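Local coordinates for tryptophanyl-tRNA synthetase (Cryptosporidium parvum Iowa II, PDB 3HV0), which probably catalyses the ATP-dependent attachment of L-tryptophan to its cognate tRNA, with release of AMP and diphosphate, as a class I aminoacyl-tRNA synthetase, at residues 21-25 against 26-30; 140-144 against 145-149; 166-169 against 170-174; 195-198 against 199-202; 278-281 against 282-286. All blocks are in the same frame, centred on the assembly; numbering follows the deposited sequence.

Contact 1: 21-25 against 26-30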
loop_
_atom_site.group_PDB
_atom_site.type_symbol
_atom_site.label_atom_id
_atom_site.label_comp_id
_atom_site.label_asym_id
_atom_site.label_seq_id
_atom_site.Cartn_x
_atom_site.Cartn_y
_atom_site.Cartn_z
ATOM N N LYS A 21 16.909 22.204 22.590
ATOM C CA LYS A 21 18.187 21.531 22.324
ATOM C C LYS A 21 17.962 20.297 21.455
ATOM O O LYS A 21 18.748 20.016 20.547
ATOM C CB LYS A 21 18.883 21.148 23.634
ATOM C CG LYS A 21 20.415 21.178 23.565
ATOM C CD LYS A 21 20.990 22.561 23.911
ATOM C CE LYS A 21 20.457 23.668 22.995
ATOM N NZ LYS A 21 21.204 24.939 23.142
ATOM N N LEU A 22 16.894 19.557 21.742
ATOM C CA LEU A 22 16.411 18.514 20.837
ATOM C C LEU A 22 16.073 19.112 19.472
ATOM O O LEU A 22 16.392 18.528 18.433
ATOM C CB LEU A 22 15.181 17.792 21.420
ATOM C CG LEU A 22 13.816 18.500 21.524
ATOM C CD1 LEU A 22 12.697 17.479 21.719
ATOM C CD2 LEU A 22 13.787 19.546 22.643
ATOM N N ILE A 23 15.437 20.285 19.491
ATOM C CA ILE A 23 14.954 20.938 18.275
ATOM C C ILE A 23 16.119 21.251 17.331
ATOM O O ILE A 23 15.972 21.157 16.112
ATOM C CB ILE A 23 14.127 22.219 18.605
ATOM C CG1 ILE A 23 13.119 22.535 17.497
ATOM C CG2 ILE A 23 15.037 23.412 18.844
ATOM C CD1 ILE A 23 12.114 23.603 17.883
ATOM N N ASP A 24 17.273 21.592 17.899
ATOM C CA ASP A 24 18.485 21.798 17.112
ATOM C C ASP A 24 19.082 20.455 16.688
ATOM O O ASP A 24 19.432 20.279 15.520
ATOM C CB ASP A 24 19.523 22.593 17.905
ATOM C CG ASP A 24 19.030 23.982 18.318
ATOM O OD1 ASP A 24 17.873 24.353 17.997
ATOM O OD2 ASP A 24 19.817 24.700 18.974
ATOM N N LYS A 25 19.194 19.520 17.641
ATOM C CA LYS A 25 19.734 18.163 17.390
ATOM C C LYS A 25 19.083 17.463 16.204
ATOM O O LYS A 25 19.765 16.807 15.413
ATOM C CB LYS A 25 19.561 17.266 18.624
ATOM C CG LYS A 25 19.704 15.766 18.329
ATOM C CD LYS A 25 19.863 14.935 19.590
ATOM C CE LYS A 25 20.222 13.493 19.251
ATOM N NZ LYS A 25 20.553 12.695 20.461
ATOM N N PHE A 26 17.760 17.572 16.114
ATOM C CA PHE A 26 17.006 17.021 14.989
ATOM C C PHE A 26 17.475 17.622 13.669
ATOM O O PHE A 26 17.422 16.961 12.643
ATOM C CB PHE A 26 15.503 17.277 15.171
ATOM C CG PHE A 26 14.787 16.226 15.993
ATOM C CD1 PHE A 26 15.450 15.501 16.985
ATOM C CD2 PHE A 26 13.428 15.984 15.783
ATOM C CE1 PHE A 26 14.776 14.544 17.734
ATOM C CE2 PHE A 26 12.747 15.027 16.530
ATOM C CZ PHE A 26 13.421 14.309 17.508
ATOM N N GLY A 27 17.938 18.868 13.711
ATOM C CA GLY A 27 18.430 19.565 12.527
ATOM C C GLY A 27 17.512 20.682 12.068
ATOM O O GLY A 27 17.605 21.128 10.927
ATOM N N CYS A 28 16.631 21.145 12.954
ATOM C CA CYS A 28 15.702 22.221 12.625
ATOM C C CYS A 28 16.373 23.569 12.793
ATOM O O CYS A 28 17.478 23.654 13.308
ATOM C CB CYS A 28 14.446 22.150 13.499
ATOM S SG CYS A 28 13.674 20.506 13.545
ATOM N N LYS A 29 15.700 24.610 12.324
ATOM C CA LYS A 29 16.126 25.989 12.521
ATOM C C LYS A 29 14.977 26.744 13.181
ATOM O O LYS A 29 13.819 26.476 12.898
ATOM C CB LYS A 29 16.469 26.642 11.175
ATOM C CG LYS A 29 17.944 26.617 10.814
ATOM C CD LYS A 29 18.171 26.481 9.306
ATOM C CE LYS A 29 19.663 26.280 8.971
ATOM N NZ LYS A 29 19.884 25.324 7.827
ATOM N N LEU A 30 15.295 27.682 14.060
ATOM C CA LEU A 30 14.283 28.572 14.593
ATOM C C LEU A 30 13.943 29.660 13.577
ATOM O O LEU A 30 14.796 30.130 12.827
ATOM C CB LEU A 30 14.723 29.180 15.917
ATOM C CG LEU A 30 14.205 28.459 17.159
ATOM C CD1 LEU A 30 14.423 26.964 17.074
ATOM C CD2 LEU A 30 14.852 29.040 18.409
#
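The ring of Phe-26 meets the preceding helical turn without stacking on it: the carbonyl carbon of Lys-25 lies at its edge, near the ring plane, while Leu-22 O comes in obliquely, 3.5 Å from Phe-26 CD1. The same oxygen also takes the Phe-26 N-H, with Phe-26 N 2.9 Å from Leu-22 O and the bond nearly straight at 165°. Gly-27, at a positive phi of 109°, which glycine alone takes easily, is the residue where the helix ends in a Schellman motif: Gly-27 N bonds back to Asp-24 O at 2.7 Å and Cys-28 N to Ile-23 O at 3.2 Å. The carbonyls of Leu-22, Ile-23 and Asp-24 thus each accept an N-H from the chain that leaves the helix. Beyond the turn the contact becomes apolar. Ile-23 CG1 faces Cys-28 CB at 4.2 Å, and Ile-23 CG2 meets Leu-30 CD1 at 4.0 Å, the two branched side chains crossing at about a right angle. Ile-23 and Cys-28 are buried. Both also touch strand 56-60, through Leu-57 and Ser-58 for Ile-23 and Ser-58 for Cys-28, and strand 29-30 pairs antiparallel with 56-60 at one margin of the sheet.

Contact 2: 140-144 against 145-149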
loop_
_atom_site.group_PDB
_atom_site.type_symbol
_atom_site.label_atom_id
_atom_site.label_comp_id
_atom_site.label_asym_id
_atom_site.label_seq_id
_atom_site.Cartn_x
_atom_site.Cartn_y
_atom_site.Cartn_z
ATOM N N LYS A 140 -15.461 17.572 7.764
ATOM C CA LYS A 140 -16.395 18.657 8.037
ATOM C C LYS A 140 -15.784 19.698 8.982
ATOM O O LYS A 140 -15.907 20.916 8.758
ATOM C CB LYS A 140 -17.706 18.120 8.639
ATOM C CG LYS A 140 -18.503 17.208 7.728
ATOM C CD LYS A 140 -19.687 16.574 8.450
ATOM C CE LYS A 140 -20.721 16.075 7.439
ATOM N NZ LYS A 140 -21.850 15.310 8.048
ATOM N N ASP A 141 -15.152 19.224 10.048
ATOM C CA ASP A 141 -14.450 20.121 10.955
ATOM C C ASP A 141 -13.332 20.830 10.204
ATOM O O ASP A 141 -13.048 21.989 10.457
ATOM C CB ASP A 141 -13.800 19.352 12.107
ATOM C CG ASP A 141 -14.789 18.634 12.995
ATOM O OD1 ASP A 141 -14.375 17.634 13.632
ATOM O OD2 ASP A 141 -15.953 19.063 13.082
ATOM N N ILE A 142 -12.663 20.104 9.308
ATOM C CA ILE A 142 -11.542 20.683 8.574
ATOM C C ILE A 142 -12.054 21.765 7.628
ATOM O O ILE A 142 -11.525 22.880 7.627
ATOM C CB ILE A 142 -10.702 19.619 7.853
ATOM C CG1 ILE A 142 -9.905 18.827 8.889
ATOM C CG2 ILE A 142 -9.743 20.263 6.835
ATOM C CD1 ILE A 142 -9.254 17.575 8.375
ATOM N N ILE A 143 -13.108 21.459 6.876
ATOM C CA ILE A 143 -13.703 22.430 5.936
ATOM C C ILE A 143 -14.282 23.641 6.676
ATOM O O ILE A 143 -14.281 24.766 6.157
ATOM C CB ILE A 143 -14.791 21.775 5.060
ATOM C CG1 ILE A 143 -14.162 20.737 4.126
ATOM C CG2 ILE A 143 -15.547 22.814 4.234
ATOM C CD1 ILE A 143 -15.129 19.696 3.642
ATOM N N ALA A 144 -14.751 23.407 7.900
ATOM C CA ALA A 144 -15.291 24.486 8.741
ATOM C C ALA A 144 -14.271 25.576 9.111
ATOM O O ALA A 144 -14.655 26.589 9.655
ATOM C CB ALA A 144 -15.937 23.903 10.014
ATOM N N CYS A 145 -12.986 25.364 8.833
ATOM C CA CYS A 145 -11.959 26.392 9.049
ATOM C C CYS A 145 -11.913 27.455 7.938
ATOM O O CYS A 145 -11.137 28.416 8.009
ATOM C CB CYS A 145 -10.578 25.739 9.174
ATOM S SG CYS A 145 -10.351 24.509 10.567
ATOM N N GLY A 146 -12.714 27.270 6.893
ATOM C CA GLY A 146 -12.851 28.268 5.833
ATOM C C GLY A 146 -11.866 28.168 4.685
ATOM O O GLY A 146 -11.544 29.176 4.057
ATOM N N PHE A 147 -11.402 26.955 4.386
ATOM C CA PHE A 147 -10.534 26.735 3.234
ATOM C C PHE A 147 -11.312 26.966 1.947
ATOM O O PHE A 147 -12.523 26.761 1.907
ATOM C CB PHE A 147 -9.985 25.320 3.215
ATOM C CG PHE A 147 -9.059 25.012 4.350
ATOM C CD1 PHE A 147 -9.444 24.139 5.363
ATOM C CD2 PHE A 147 -7.797 25.570 4.401
ATOM C CE1 PHE A 147 -8.585 23.845 6.421
ATOM C CE2 PHE A 147 -6.934 25.286 5.452
ATOM C CZ PHE A 147 -7.338 24.407 6.469
ATOM N N ASP A 148 -10.599 27.381 0.900
ATOM C CA ASP A 148 -11.201 27.614 -0.420
ATOM C C ASP A 148 -11.212 26.287 -1.171
ATOM O O ASP A 148 -10.158 25.693 -1.348
ATOM C CB ASP A 148 -10.387 28.670 -1.181
ATOM C CG ASP A 148 -11.039 29.120 -2.478
ATOM O OD1 ASP A 148 -11.924 28.411 -3.026
ATOM O OD2 ASP A 148 -10.648 30.209 -2.966
ATOM N N PRO A 149 -12.400 25.824 -1.616
ATOM C CA PRO A 149 -12.501 24.567 -2.363
ATOM C C PRO A 149 -11.844 24.607 -3.741
ATOM O O PRO A 149 -11.431 23.564 -4.247
ATOM C CB PRO A 149 -14.011 24.350 -2.492
ATOM C CG PRO A 149 -14.586 25.658 -2.361
ATOM C CD PRO A 149 -13.735 26.402 -1.388
#
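Phe-147 and Ile-142 owe their meeting to complementary rotations about the first side-chain bond. In Phe-147, CG stands anti to its own carbonyl carbon (chi1 -66°), which brings the ring back with its edge toward the end of helix 128-143, while Ile-142 has CG1 beside the backbone N (chi1 -72°), which leaves CG2 anti to that N and facing the ring. Phe-147 CE1 settles 3.8 Å from Ile-142 CG2, the two side chains crossing obliquely. The ring edge also approaches the last turn's backbone, with Ile-142 O near the ring plane and 3.3 Å from Phe-147 CE1. That oxygen has a second visitor, since Cys-145 N donates to Ile-142 O at 3.1 Å, arriving from above the carbonyl plane. Cys-145 SG lies alongside, 3.7 Å from Asp-141 O. Here the helix gives way to a type I beta turn from Ile-143 to Gly-146, closed by Gly-146 N bonding to Ile-143 O at 3.0 Å; Gly-146, with a positive phi of 88°, then releases the chain toward strand 152-156. The turn lies in the beta-alpha-beta crossover between parallel neighbours 110-114 and 152-156 of the Rossmann fold of class I synthetases. Helix 93-106 packs on this end, Phe-96 touching Ile-142, and Lys-100 and Gln-103 touching Phe-147. On another flank, the carboxylate of Asp-141 makes a salt bridge with Arg-366 and accepts a bond from Leu-88 N.

Contact 3: 166-169 against 170-174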
loop_
_atom_site.group_PDB
_atom_site.type_symbol
_atom_site.label_atom_id
_atom_site.label_comp_id
_atom_site.label_asym_id
_atom_site.label_seq_id
_atom_site.Cartn_x
_atom_site.Cartn_y
_atom_site.Cartn_z
ATOM N N PRO A 166 2.349 4.697 -6.526
ATOM C CA PRO A 166 3.648 4.702 -7.211
ATOM C C PRO A 166 4.762 5.361 -6.406
ATOM O O PRO A 166 5.864 4.834 -6.349
ATOM C CB PRO A 166 3.362 5.479 -8.509
ATOM C CG PRO A 166 1.929 5.263 -8.756
ATOM C CD PRO A 166 1.292 5.244 -7.388
ATOM N N ASP A 167 4.470 6.480 -5.758
ATOM C CA ASP A 167 5.472 7.162 -4.952
ATOM C C ASP A 167 5.689 6.443 -3.636
ATOM O O ASP A 167 6.774 6.482 -3.103
ATOM C CB ASP A 167 5.073 8.607 -4.697
ATOM C CG ASP A 167 5.303 9.507 -5.900
ATOM O OD1 ASP A 167 6.053 9.108 -6.819
ATOM O OD2 ASP A 167 4.747 10.638 -5.916
ATOM N N ILE A 168 4.667 5.782 -3.103
ATOM C CA ILE A 168 4.858 4.960 -1.901
ATOM C C ILE A 168 5.906 3.903 -2.200
ATOM O O ILE A 168 6.857 3.722 -1.451
ATOM C CB ILE A 168 3.551 4.285 -1.433
ATOM C CG1 ILE A 168 2.560 5.349 -0.908
ATOM C CG2 ILE A 168 3.847 3.206 -0.353
ATOM C CD1 ILE A 168 1.125 4.879 -0.834
ATOM N N LEU A 169 5.732 3.222 -3.322
ATOM C CA LEU A 169 6.637 2.148 -3.744
ATOM C C LEU A 169 8.078 2.636 -3.984
ATOM O O LEU A 169 9.046 1.947 -3.636
ATOM C CB LEU A 169 6.074 1.460 -4.997
ATOM C CG LEU A 169 4.863 0.543 -4.773
ATOM C CD1 LEU A 169 4.233 0.147 -6.103
ATOM C CD2 LEU A 169 5.259 -0.710 -3.962
ATOM N N ARG A 170 8.208 3.820 -4.583
ATOM C CA ARG A 170 9.506 4.439 -4.857
ATOM C C ARG A 170 10.250 4.861 -3.592
ATOM O O ARG A 170 11.468 4.740 -3.504
ATOM C CB ARG A 170 9.323 5.662 -5.745
ATOM C CG ARG A 170 9.036 5.330 -7.181
ATOM C CD ARG A 170 8.594 6.573 -7.948
ATOM N NE ARG A 170 8.161 6.249 -9.315
ATOM C CZ ARG A 170 7.013 6.641 -9.880
ATOM N NH1 ARG A 170 6.153 7.392 -9.230
ATOM N NH2 ARG A 170 6.727 6.283 -11.121
ATOM N N ILE A 171 9.523 5.364 -2.614
ATOM C CA ILE A 171 10.098 5.663 -1.298
ATOM C C ILE A 171 10.500 4.373 -0.566
ATOM O O ILE A 171 11.545 4.303 0.043
ATOM C CB ILE A 171 9.099 6.427 -0.418
ATOM C CG1 ILE A 171 8.801 7.815 -1.010
ATOM C CG2 ILE A 171 9.640 6.557 1.009
ATOM C CD1 ILE A 171 7.511 8.416 -0.502
ATOM N N GLU A 172 9.659 3.352 -0.636
ATOM C CA GLU A 172 9.899 2.108 0.103
ATOM C C GLU A 172 11.133 1.376 -0.373
ATOM O O GLU A 172 11.881 0.823 0.435
ATOM C CB GLU A 172 8.670 1.206 0.042
ATOM C CG GLU A 172 7.589 1.724 0.934
ATOM C CD GLU A 172 6.312 0.935 0.889
ATOM O OE1 GLU A 172 6.157 0.014 0.055
ATOM O OE2 GLU A 172 5.433 1.280 1.721
ATOM N N LYS A 173 11.381 1.427 -1.679
ATOM C CA LYS A 173 12.532 0.746 -2.276
ATOM C C LYS A 173 13.857 1.371 -1.845
ATOM O O LYS A 173 14.894 0.712 -1.879
ATOM C CB LYS A 173 12.421 0.799 -3.797
ATOM C CG LYS A 173 13.301 -0.182 -4.530
ATOM C CD LYS A 173 13.054 -0.042 -6.014
ATOM C CE LYS A 173 13.979 -0.895 -6.837
ATOM N NZ LYS A 173 13.486 -0.926 -8.237
ATOM N N LYS A 174 13.803 2.634 -1.431
ATOM C CA LYS A 174 14.990 3.380 -1.032
ATOM C C LYS A 174 15.246 3.392 0.483
ATOM O O LYS A 174 16.295 3.878 0.908
ATOM C CB LYS A 174 14.899 4.826 -1.531
ATOM C CG LYS A 174 14.918 4.975 -3.031
ATOM C CD LYS A 174 16.270 4.601 -3.615
ATOM C CE LYS A 174 16.309 4.755 -5.127
ATOM N NZ LYS A 174 17.674 4.471 -5.633
#
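Arg-170, Leu-169 and Asp-167 bury the most surface here, and the first and last are joined by a salt bridge one helical turn apart. Arg-170 runs extended from CG to NE, back along the helix toward its N-terminal end, passing Pro-166 O, which lies 3.3 Å from Arg-170 CG. At the tip, Arg-170 NH1 donates to Asp-167 OD1 at 3.0 Å. The acceptor lies in the guanidinium plane, but the donor comes from above the carboxylate, the two planes being 58° apart. Pro-166 CB is 3.5 Å from the same Arg-170 NH1, fitting obliquely beside the charged group. Asp-167 has further partners: its OD2 is hydrogen-bonded to Ser-208 and Ser-209, and Tyr-246 bonds to OD1, so the carboxylate is held from several directions. Leu-169 contributes its carbonyl to Lys-173 N, while Leu-169 CD2 comes only loosely near the next carboxylate, 4.2 Å from Glu-172 OE1. Glu-172 lies side by side with Ile-168, whose CG2 is 3.2 Å from Glu-172 OE2. Lys-173 reaches the second subunit, where its NZ bonds to the carbonyl oxygens of Phe-120 and Lys-123 and makes a cation-pi contact with the Phe-120 ring. This is a worked case of i, i+3 ion pairing within a proline-kinked helix, 157-174, which packs against helix 192-202 and forms part of the dimer interface.

Contact 4: 195-198 against 199-202. With TRP (tryptophan), chain C.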
loop_
_atom_site.group_PDB
_atom_site.type_symbol
_atom_site.label_atom_id
_atom_site.label_comp_id
_atom_site.label_asym_id
_atom_site.label_seq_id
_atom_site.Cartn_x
_atom_site.Cartn_y
_atom_site.Cartn_z
ATOM N N PHE A 195 5.559 -0.481 9.954
ATOM C CA PHE A 195 6.697 -0.267 9.060
ATOM C C PHE A 195 6.291 0.282 7.693
ATOM O O PHE A 195 7.036 1.078 7.115
ATOM C CB PHE A 195 7.484 -1.560 8.883
ATOM C CG PHE A 195 8.218 -1.974 10.109
ATOM C CD1 PHE A 195 9.522 -1.575 10.304
ATOM C CD2 PHE A 195 7.599 -2.743 11.085
ATOM C CE1 PHE A 195 10.203 -1.942 11.443
ATOM C CE2 PHE A 195 8.269 -3.110 12.222
ATOM C CZ PHE A 195 9.577 -2.715 12.403
ATOM N N ALA A 196 5.118 -0.128 7.189
ATOM C CA ALA A 196 4.675 0.240 5.824
ATOM C C ALA A 196 4.033 1.630 5.688
ATOM O O ALA A 196 3.872 2.097 4.561
ATOM C CB ALA A 196 3.718 -0.807 5.263
ATOM N N PHE A 197 3.645 2.260 6.799
ATOM C CA PHE A 197 2.864 3.499 6.746
ATOM C C PHE A 197 3.655 4.800 6.492
ATOM O O PHE A 197 3.158 5.705 5.834
ATOM C CB PHE A 197 1.962 3.702 7.991
ATOM C CG PHE A 197 1.298 5.064 7.997
ATOM C CD1 PHE A 197 0.297 5.350 7.078
ATOM C CD2 PHE A 197 1.773 6.092 8.815
ATOM C CE1 PHE A 197 -0.256 6.624 7.008
ATOM C CE2 PHE A 197 1.222 7.370 8.749
ATOM C CZ PHE A 197 0.211 7.635 7.847
ATOM N N PRO A 198 4.872 4.921 7.031
ATOM C CA PRO A 198 5.593 6.164 6.810
ATOM C C PRO A 198 5.655 6.628 5.348
ATOM O O PRO A 198 5.481 7.840 5.061
ATOM C CB PRO A 198 6.968 5.841 7.341
ATOM C CG PRO A 198 6.726 4.901 8.437
ATOM C CD PRO A 198 5.564 4.066 8.016
ATOM N N ALA A 199 5.847 5.692 4.422
ATOM C CA ALA A 199 5.863 6.056 2.995
ATOM C C ALA A 199 4.523 6.650 2.554
ATOM O O ALA A 199 4.477 7.568 1.739
ATOM C CB ALA A 199 6.207 4.882 2.135
ATOM N N VAL A 200 3.429 6.131 3.110
ATOM C CA VAL A 200 2.088 6.663 2.806
ATOM C C VAL A 200 1.951 8.118 3.215
ATOM O O VAL A 200 1.366 8.913 2.485
ATOM C CB VAL A 200 0.976 5.827 3.458
ATOM C CG1 VAL A 200 -0.404 6.351 3.082
ATOM C CG2 VAL A 200 1.105 4.387 3.038
ATOM N N GLN A 201 2.524 8.479 4.358
ATOM C CA GLN A 201 2.484 9.869 4.806
ATOM C C GLN A 201 3.486 10.745 4.107
ATOM O O GLN A 201 3.269 11.937 3.976
ATOM C CB GLN A 201 2.755 9.969 6.288
ATOM C CG GLN A 201 2.636 11.382 6.796
ATOM C CD GLN A 201 2.185 11.482 8.198
ATOM O OE1 GLN A 201 2.546 12.414 8.885
ATOM N NE2 GLN A 201 1.404 10.532 8.647
ATOM N N ALA A 202 4.616 10.166 3.722
ATOM C CA ALA A 202 5.637 10.888 2.976
ATOM C C ALA A 202 5.142 11.304 1.588
ATOM O O ALA A 202 5.338 12.435 1.182
ATOM C CB ALA A 202 6.876 10.051 2.860
HETATM N N TRP C . -0.315 11.060 11.078
HETATM C CA TRP C . -0.703 12.469 11.384
HETATM C C TRP C . -1.383 12.535 12.743
HETATM O O TRP C . -1.877 11.509 13.246
HETATM C CB TRP C . -1.609 13.076 10.293
HETATM C CG TRP C . -0.851 13.628 9.109
HETATM C CD1 TRP C . -0.740 13.062 7.862
HETATM C CD2 TRP C . -0.116 14.860 9.047
HETATM N NE1 TRP C . 0.012 13.862 7.044
HETATM C CE2 TRP C . 0.419 14.963 7.748
HETATM C CE3 TRP C . 0.140 15.880 9.959
HETATM C CZ2 TRP C . 1.194 16.047 7.342
HETATM C CZ3 TRP C . 0.914 16.952 9.554
HETATM C CH2 TRP C . 1.443 17.021 8.255
HETATM O OXT TRP C . -1.425 13.625 13.345
#
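Phe-197 reaches along its helix to Val-200 and Gln-201, and its ring can be followed atom by atom. From CB, the torsion sets CG anti to the backbone N (chi1 173°), carrying the ring forward toward the next turn. On one side, Phe-197 CD1 lies 3.7 Å from Val-200 CB, and Phe-197 CE1 is 3.9 Å from Val-200 CG1; the two side chains cross at about a right angle. Farther out, CE2 and CZ of Phe-197 both approach Gln-201 CB, at 3.9 and 3.8 Å, and Gln-201 N sits over one ring face, offset toward the rim. Phe-197 O accepts from Gln-201 N at 3.2 Å and, weakly, from Val-200 N. Pro-198 has no N-H to give, and the helix kinks there, though Pro-198 O takes Ala-202 N at 2.8 Å. Gln-201 runs on past the ring to the ligand, its CG 3.6 Å from NE1 of the bound tryptophan. Tyr-78 and Glu-118 hydrogen-bond that tryptophan as well, and Glu-118 also touches Phe-197. The example shows a second-shell aromatic backing a first-shell residue in the tryptophan pocket of the catalytic part of this class I synthetase, the portion that this chain holds.

Contact 5: 278-281 against 282-286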
loop_
_atom_site.group_PDB
_atom_site.type_symbol
_atom_site.label_atom_id
_atom_site.label_comp_id
_atom_site.label_asym_id
_atom_site.label_seq_id
_atom_site.Cartn_x
_atom_site.Cartn_y
_atom_site.Cartn_z
ATOM N N VAL A 278 -14.053 20.507 19.311
ATOM C CA VAL A 278 -14.728 21.631 18.641
ATOM C C VAL A 278 -16.250 21.540 18.670
ATOM O O VAL A 278 -16.914 22.548 18.455
ATOM C CB VAL A 278 -14.280 21.804 17.169
ATOM C CG1 VAL A 278 -12.800 22.137 17.096
ATOM C CG2 VAL A 278 -14.603 20.569 16.369
ATOM N N ASN A 279 -16.799 20.347 18.921
ATOM C CA ASN A 279 -18.250 20.176 19.072
ATOM C C ASN A 279 -18.728 20.110 20.531
ATOM O O ASN A 279 -19.854 19.684 20.794
ATOM C CB ASN A 279 -18.724 18.938 18.318
ATOM C CG ASN A 279 -18.267 17.643 18.960
ATOM O OD1 ASN A 279 -17.262 17.600 19.664
ATOM N ND2 ASN A 279 -19.002 16.575 18.703
ATOM N N ASP A 280 -17.882 20.526 21.472
ATOM C CA ASP A 280 -18.276 20.599 22.881
ATOM C C ASP A 280 -19.173 21.810 23.126
ATOM O O ASP A 280 -18.924 22.902 22.604
ATOM C CB ASP A 280 -17.052 20.687 23.812
ATOM C CG ASP A 280 -16.529 19.327 24.249
ATOM O OD1 ASP A 280 -17.234 18.312 24.089
ATOM O OD2 ASP A 280 -15.404 19.281 24.787
ATOM N N ASN A 281 -20.216 21.602 23.928
ATOM C CA ASN A 281 -21.077 22.698 24.365
ATOM C C ASN A 281 -20.405 23.479 25.495
ATOM O O ASN A 281 -19.394 23.043 26.032
ATOM C CB ASN A 281 -22.476 22.186 24.770
ATOM C CG ASN A 281 -22.443 21.207 25.934
ATOM O OD1 ASN A 281 -21.545 21.243 26.775
ATOM N ND2 ASN A 281 -23.443 20.335 25.999
ATOM N N GLU A 282 -20.990 24.618 25.851
ATOM C CA GLU A 282 -20.463 25.494 26.910
ATOM C C GLU A 282 -20.211 24.756 28.230
ATOM O O GLU A 282 -19.197 24.968 28.883
ATOM C CB GLU A 282 -21.423 26.670 27.162
ATOM C CG GLU A 282 -20.747 27.918 27.727
ATOM C CD GLU A 282 -21.659 29.146 27.749
ATOM O OE1 GLU A 282 -22.839 29.037 27.345
ATOM O OE2 GLU A 282 -21.189 30.227 28.169
ATOM N N GLU A 283 -21.133 23.887 28.616
ATOM C CA GLU A 283 -21.023 23.189 29.896
ATOM C C GLU A 283 -19.860 22.201 29.891
ATOM O O GLU A 283 -19.082 22.156 30.842
ATOM C CB GLU A 283 -22.338 22.486 30.264
ATOM C CG GLU A 283 -23.404 23.414 30.878
ATOM C CD GLU A 283 -24.134 24.295 29.864
ATOM O OE1 GLU A 283 -23.959 24.102 28.632
ATOM O OE2 GLU A 283 -24.902 25.179 30.313
ATOM N N SER A 284 -19.745 21.418 28.822
ATOM C CA SER A 284 -18.593 20.520 28.640
ATOM C C SER A 284 -17.265 21.262 28.765
ATOM O O SER A 284 -16.345 20.793 29.434
ATOM C CB SER A 284 -18.650 19.813 27.279
ATOM O OG SER A 284 -19.121 18.483 27.417
ATOM N N ILE A 285 -17.178 22.414 28.104
ATOM C CA ILE A 285 -15.982 23.243 28.110
ATOM C C ILE A 285 -15.634 23.715 29.529
ATOM O O ILE A 285 -14.512 23.493 30.000
ATOM C CB ILE A 285 -16.142 24.449 27.144
ATOM C CG1 ILE A 285 -16.058 23.955 25.690
ATOM C CG2 ILE A 285 -15.097 25.538 27.428
ATOM C CD1 ILE A 285 -16.150 25.053 24.645
ATOM N N ARG A 286 -16.596 24.341 30.213
ATOM C CA ARG A 286 -16.369 24.840 31.584
ATOM C C ARG A 286 -15.975 23.706 32.516
ATOM O O ARG A 286 -15.074 23.846 33.333
ATOM C CB ARG A 286 -17.598 25.555 32.136
#
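Asn-281 OD1 takes the N-H of Ser-284 in the shortest polar bond of this contact, 2.7 Å from Asn-281 OD1 to Ser-284 N and nearly straight at 170°. The donor lies almost on the extension of the side-chain C=O bond. What makes this possible is the first torsion of Asn-281 (chi1 61°), which tucks CG between the backbone N and the carbonyl carbon and folds the amide over the start of the helix. Asn-281 is therefore the N-cap of helix 282-292, a textbook instance of a side chain supplying an acceptor to an amide in the first turn, which has no carbonyl of an earlier turn to bond. The backbone joins in, since Ile-285 N donates to Asn-281 O at 3.1 Å. Asp-280, one place earlier, packs its flank on the same turn: Asp-280 CB is 3.9 Å from Ile-285 CG1, and Asp-280 CG is 3.7 Å from Ser-284 CB. The carboxylate is engaged beyond the contact, in a salt bridge to Lys-288 and as acceptor for Phe-277 N. Ile-285 also packs on helix 344-367, touching Val-356 and Thr-359.

In the fold
From the N terminus, each contact joins adjoining residues, and the five lie in series along the chain, none nested in or crossing another. Contact 1 closes the turn from helix 22-25 into the sheet's edge strand 29-30. Contact 2 finishes helix 128-143 before 152-156, the sheet's other outermost strand, with its centre about 32 Å from that of contact 1. Contacts 3 and 4 lie within helices 157-174 and 192-202, which pack together through Ile-168, Glu-172 and Ala-199; both touch the second subunit, and contact 4 reaches the bound tryptophan. Contact 5 opens helix 282-292 and meets contact 2 where Val-278 packs on Asp-141, joining the loop before that helix to the end of helix 128-143.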